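Local coordinates for prolyl-ACP dehydrogenase (PDB 4IRN), which oxidises the prolyl group carried on an acyl carrier protein during anatoxin-a biosynthesis, using FAD as its cofactor, at residues F47-L59 and A76-W88. Residues are numbered along the deposited sequence; the frame is centred on the assembly and turned at random.
Sequences FRKKVIQFAQQSL and AWQKCSEFGVHGW
Phe54 and Phe83 both hold CG anti to the backbone N (chi1 155° and -167°), which sends each ring across to the facing helix, and there the two stack. The helices, 42-58 and 74-83, run nearly antiparallel within the all-helical N-terminal domain of the acyl-CoA dehydrogenase fold. The axes of 47-58 and 76-83 come no closer than 11.7 Å, a wide spacing that large aromatic side chains can fill. The Phe54 and Phe83 rings lie face to face and nearly parallel, with centroids 4.2 Å apart; CB of Phe83 adds a CH-pi contact over the same Phe54 ring. Phe83 is a knob in a hole formed by Phe47, Lys50, Val51 and Phe54. Lysine suits the outer wall of this hole: Lys50 is exposed, and its extended methylenes pack against the ring, Lys50 CE lying 3.8 Å from Phe83 CE2, while the charged end can stay in solvent. Beyond the Schellman motif that ends helix 74-83, where Gly84 readily adopts positive phi, the chain turns so that Trp88 meets the other helix. Phe47 makes an offset edge-to-face contact with the five-membered ring of Trp88, planes at 70°, while slim, branched Val51 fills the corner with CG2 touching both Phe83 and Trp88. The indole also reaches helix 101-114, tying a third helix to the pair. No hydrogen bond joins the two segments, and most of their contacts are apolar. At the other end, Leu59 CD2 packs 3.8 Å from the small CB of Ala76, and Leu59 CD1 meets Cys80, whose compact SG lies at the Phe54 ring edge, 4.0 Å from Phe54 CE2.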
# COMPACT_ATOMS: atom_id res chain seq x y z
N PHE A 47 33.17 -19.12 -3.94
CA PHE A 47 33.51 -17.99 -4.81
C PHE A 47 32.85 -16.70 -4.36
O PHE A 47 33.51 -15.65 -4.35
CB PHE A 47 33.23 -18.29 -6.30
CG PHE A 47 33.63 -17.17 -7.24
CD1 PHE A 47 34.95 -16.76 -7.34
CD2 PHE A 47 32.68 -16.51 -8.02
CE1 PHE A 47 35.32 -15.71 -8.19
CE2 PHE A 47 33.05 -15.48 -8.88
CZ PHE A 47 34.37 -15.09 -8.96
N ARG A 48 31.56 -16.76 -3.96
CA ARG A 48 30.80 -15.62 -3.45
C ARG A 48 31.44 -15.13 -2.14
O ARG A 48 31.57 -13.92 -1.95
CB ARG A 48 29.32 -15.99 -3.24
CG ARG A 48 28.43 -14.80 -2.90
CD ARG A 48 27.04 -15.24 -2.50
NE ARG A 48 26.31 -14.18 -1.80
CZ ARG A 48 26.22 -14.08 -0.47
NH1 ARG A 48 26.82 -14.97 0.31
NH2 ARG A 48 25.54 -13.08 0.08
N LYS A 49 31.86 -16.07 -1.28
CA LYS A 49 32.54 -15.80 -0.01
C LYS A 49 33.88 -15.11 -0.28
O LYS A 49 34.24 -14.19 0.45
CB LYS A 49 32.75 -17.11 0.79
CG LYS A 49 32.97 -16.90 2.28
CD LYS A 49 33.41 -18.20 2.95
CE LYS A 49 33.76 -18.01 4.41
NZ LYS A 49 35.05 -17.28 4.60
N LYS A 50 34.59 -15.51 -1.35
CA LYS A 50 35.86 -14.93 -1.78
C LYS A 50 35.63 -13.49 -2.30
O LYS A 50 36.46 -12.62 -2.04
CB LYS A 50 36.50 -15.80 -2.87
CG LYS A 50 37.92 -15.41 -3.27
CD LYS A 50 38.35 -16.11 -4.55
CE LYS A 50 39.62 -15.55 -5.12
NZ LYS A 50 39.86 -16.04 -6.50
N VAL A 51 34.48 -13.26 -3.01
CA VAL A 51 34.08 -11.95 -3.53
C VAL A 51 33.79 -10.99 -2.36
O VAL A 51 34.29 -9.86 -2.38
CB VAL A 51 32.90 -12.04 -4.54
CG1 VAL A 51 32.40 -10.65 -4.95
CG2 VAL A 51 33.29 -12.83 -5.79
N ILE A 52 33.02 -11.44 -1.34
CA ILE A 52 32.68 -10.66 -0.14
C ILE A 52 33.96 -10.23 0.60
O ILE A 52 34.13 -9.05 0.87
CB ILE A 52 31.66 -11.39 0.79
CG1 ILE A 52 30.29 -11.56 0.10
CG2 ILE A 52 31.49 -10.67 2.17
CD1 ILE A 52 29.39 -12.63 0.67
N GLN A 53 34.87 -11.20 0.88
CA GLN A 53 36.16 -10.98 1.56
C GLN A 53 37.03 -9.96 0.82
O GLN A 53 37.57 -9.05 1.45
CB GLN A 53 36.92 -12.30 1.77
CG GLN A 53 36.28 -13.29 2.76
CD GLN A 53 36.01 -12.77 4.15
OE1 GLN A 53 36.85 -12.14 4.80
NE2 GLN A 53 34.82 -13.07 4.66
N PHE A 54 37.13 -10.08 -0.53
CA PHE A 54 37.88 -9.15 -1.40
C PHE A 54 37.32 -7.73 -1.27
O PHE A 54 38.08 -6.78 -1.07
CB PHE A 54 37.83 -9.64 -2.87
CG PHE A 54 38.01 -8.59 -3.94
CD1 PHE A 54 39.28 -8.10 -4.26
CD2 PHE A 54 36.93 -8.13 -4.68
CE1 PHE A 54 39.44 -7.13 -5.26
CE2 PHE A 54 37.09 -7.17 -5.68
CZ PHE A 54 38.35 -6.67 -5.97
N ALA A 55 35.97 -7.61 -1.37
CA ALA A 55 35.24 -6.34 -1.27
C ALA A 55 35.35 -5.71 0.11
O ALA A 55 35.43 -4.48 0.21
CB ALA A 55 33.77 -6.54 -1.65
N GLN A 56 35.34 -6.53 1.17
CA GLN A 56 35.44 -6.07 2.55
C GLN A 56 36.86 -5.66 2.94
O GLN A 56 37.01 -4.80 3.80
CB GLN A 56 34.91 -7.13 3.52
CG GLN A 56 33.39 -7.21 3.59
CD GLN A 56 32.89 -8.32 4.48
OE1 GLN A 56 33.59 -9.30 4.77
NE2 GLN A 56 31.63 -8.20 4.88
N GLN A 57 37.90 -6.29 2.32
CA GLN A 57 39.30 -6.03 2.66
C GLN A 57 40.02 -5.04 1.75
O GLN A 57 40.69 -4.13 2.24
CB GLN A 57 40.09 -7.34 2.75
CG GLN A 57 39.72 -8.21 3.95
CD GLN A 57 40.04 -9.68 3.76
OE1 GLN A 57 40.49 -10.14 2.70
NE2 GLN A 57 39.79 -10.47 4.80
N SER A 58 39.93 -5.23 0.42
CA SER A 58 40.64 -4.39 -0.54
C SER A 58 39.83 -3.34 -1.30
O SER A 58 40.32 -2.80 -2.30
CB SER A 58 41.50 -5.24 -1.48
OG SER A 58 40.75 -6.27 -2.08
N LEU A 59 38.62 -2.99 -0.82
CA LEU A 59 37.80 -1.96 -1.47
C LEU A 59 37.44 -0.79 -0.55
O LEU A 59 36.70 0.11 -0.96
CB LEU A 59 36.54 -2.55 -2.16
CG LEU A 59 36.70 -3.48 -3.36
CD1 LEU A 59 35.35 -3.85 -3.92
CD2 LEU A 59 37.52 -2.85 -4.46
N ALA A 76 39.50 1.35 -6.99
CA ALA A 76 38.59 0.23 -6.75
C ALA A 76 38.11 -0.41 -8.05
O ALA A 76 37.91 -1.62 -8.07
CB ALA A 76 37.42 0.68 -5.90
N TRP A 77 37.95 0.39 -9.13
CA TRP A 77 37.56 -0.10 -10.46
C TRP A 77 38.66 -1.02 -10.98
O TRP A 77 38.36 -2.13 -11.44
CB TRP A 77 37.32 1.07 -11.44
CG TRP A 77 36.91 0.65 -12.84
CD1 TRP A 77 37.72 0.09 -13.79
CD2 TRP A 77 35.61 0.79 -13.45
NE1 TRP A 77 36.99 -0.17 -14.94
CE2 TRP A 77 35.70 0.26 -14.76
CE3 TRP A 77 34.38 1.32 -13.02
CZ2 TRP A 77 34.61 0.22 -15.63
CZ3 TRP A 77 33.31 1.30 -13.90
CH2 TRP A 77 33.42 0.76 -15.18
N GLN A 78 39.93 -0.54 -10.92
CA GLN A 78 41.15 -1.24 -11.33
C GLN A 78 41.32 -2.57 -10.59
O GLN A 78 41.61 -3.57 -11.22
CB GLN A 78 42.39 -0.36 -11.11
CG GLN A 78 42.57 0.80 -12.10
CD GLN A 78 43.55 1.88 -11.63
OE1 GLN A 78 44.22 1.77 -10.59
NE2 GLN A 78 43.52 3.05 -12.27
N LYS A 79 41.11 -2.56 -9.27
CA LYS A 79 41.20 -3.75 -8.40
C LYS A 79 40.15 -4.80 -8.74
O LYS A 79 40.46 -5.99 -8.72
CB LYS A 79 41.16 -3.38 -6.91
CG LYS A 79 42.46 -2.81 -6.39
CD LYS A 79 42.42 -2.63 -4.89
CE LYS A 79 43.69 -2.03 -4.34
NZ LYS A 79 44.77 -3.04 -4.25
N CYS A 80 38.93 -4.35 -9.07
CA CYS A 80 37.81 -5.21 -9.47
C CYS A 80 38.09 -5.90 -10.80
O CYS A 80 37.79 -7.09 -10.95
CB CYS A 80 36.51 -4.42 -9.51
SG CYS A 80 35.76 -4.14 -7.89
N SER A 81 38.70 -5.17 -11.76
CA SER A 81 39.08 -5.70 -13.08
C SER A 81 40.21 -6.74 -12.95
O SER A 81 40.20 -7.72 -13.68
CB SER A 81 39.50 -4.58 -14.03
OG SER A 81 39.73 -5.10 -15.33
N GLU A 82 41.16 -6.51 -12.00
CA GLU A 82 42.27 -7.42 -11.68
C GLU A 82 41.69 -8.72 -11.10
O GLU A 82 42.19 -9.80 -11.41
CB GLU A 82 43.22 -6.79 -10.65
CG GLU A 82 44.17 -5.74 -11.21
CD GLU A 82 44.75 -4.78 -10.18
OE1 GLU A 82 45.05 -5.22 -9.04
OE2 GLU A 82 44.91 -3.58 -10.51
N PHE A 83 40.61 -8.61 -10.28
CA PHE A 83 39.92 -9.74 -9.66
C PHE A 83 39.17 -10.55 -10.72
O PHE A 83 39.11 -11.78 -10.62
CB PHE A 83 38.99 -9.28 -8.53
CG PHE A 83 38.47 -10.40 -7.65
CD1 PHE A 83 37.24 -11.00 -7.90
CD2 PHE A 83 39.21 -10.85 -6.55
CE1 PHE A 83 36.76 -12.03 -7.08
CE2 PHE A 83 38.73 -11.88 -5.73
CZ PHE A 83 37.51 -12.47 -6.01
N GLY A 84 38.66 -9.84 -11.73
CA GLY A 84 37.96 -10.43 -12.87
C GLY A 84 36.51 -10.06 -13.04
O GLY A 84 35.87 -10.60 -13.94
N VAL A 85 35.98 -9.14 -12.21
CA VAL A 85 34.56 -8.70 -12.22
C VAL A 85 34.03 -8.45 -13.63
O VAL A 85 33.07 -9.11 -14.06
CB VAL A 85 34.26 -7.51 -11.26
CG1 VAL A 85 32.76 -7.23 -11.21
CG2 VAL A 85 34.79 -7.77 -9.85
N HIS A 86 34.68 -7.54 -14.36
CA HIS A 86 34.30 -7.14 -15.73
C HIS A 86 34.25 -8.31 -16.71
O HIS A 86 33.36 -8.35 -17.56
CB HIS A 86 35.25 -6.05 -16.24
CG HIS A 86 35.35 -4.87 -15.33
ND1 HIS A 86 35.90 -4.97 -14.06
CD2 HIS A 86 34.99 -3.58 -15.54
CE1 HIS A 86 35.85 -3.75 -13.55
NE2 HIS A 86 35.30 -2.89 -14.40
N GLY A 87 35.18 -9.26 -16.55
CA GLY A 87 35.28 -10.45 -17.40
C GLY A 87 34.37 -11.60 -17.04
O GLY A 87 34.34 -12.59 -17.78
N TRP A 88 33.63 -11.51 -15.90
CA TRP A 88 32.73 -12.58 -15.41
C TRP A 88 31.81 -13.20 -16.48
O TRP A 88 31.85 -14.42 -16.62
CB TRP A 88 31.95 -12.17 -14.14
CG TRP A 88 32.75 -12.14 -12.86
CD1 TRP A 88 33.99 -12.67 -12.65
CD2 TRP A 88 32.32 -11.62 -11.60
NE1 TRP A 88 34.37 -12.47 -11.35
CE2 TRP A 88 33.36 -11.83 -10.68
CE3 TRP A 88 31.14 -10.97 -11.16
CZ2 TRP A 88 33.27 -11.42 -9.34
CZ3 TRP A 88 31.06 -10.57 -9.84
CH2 TRP A 88 32.12 -10.79 -8.94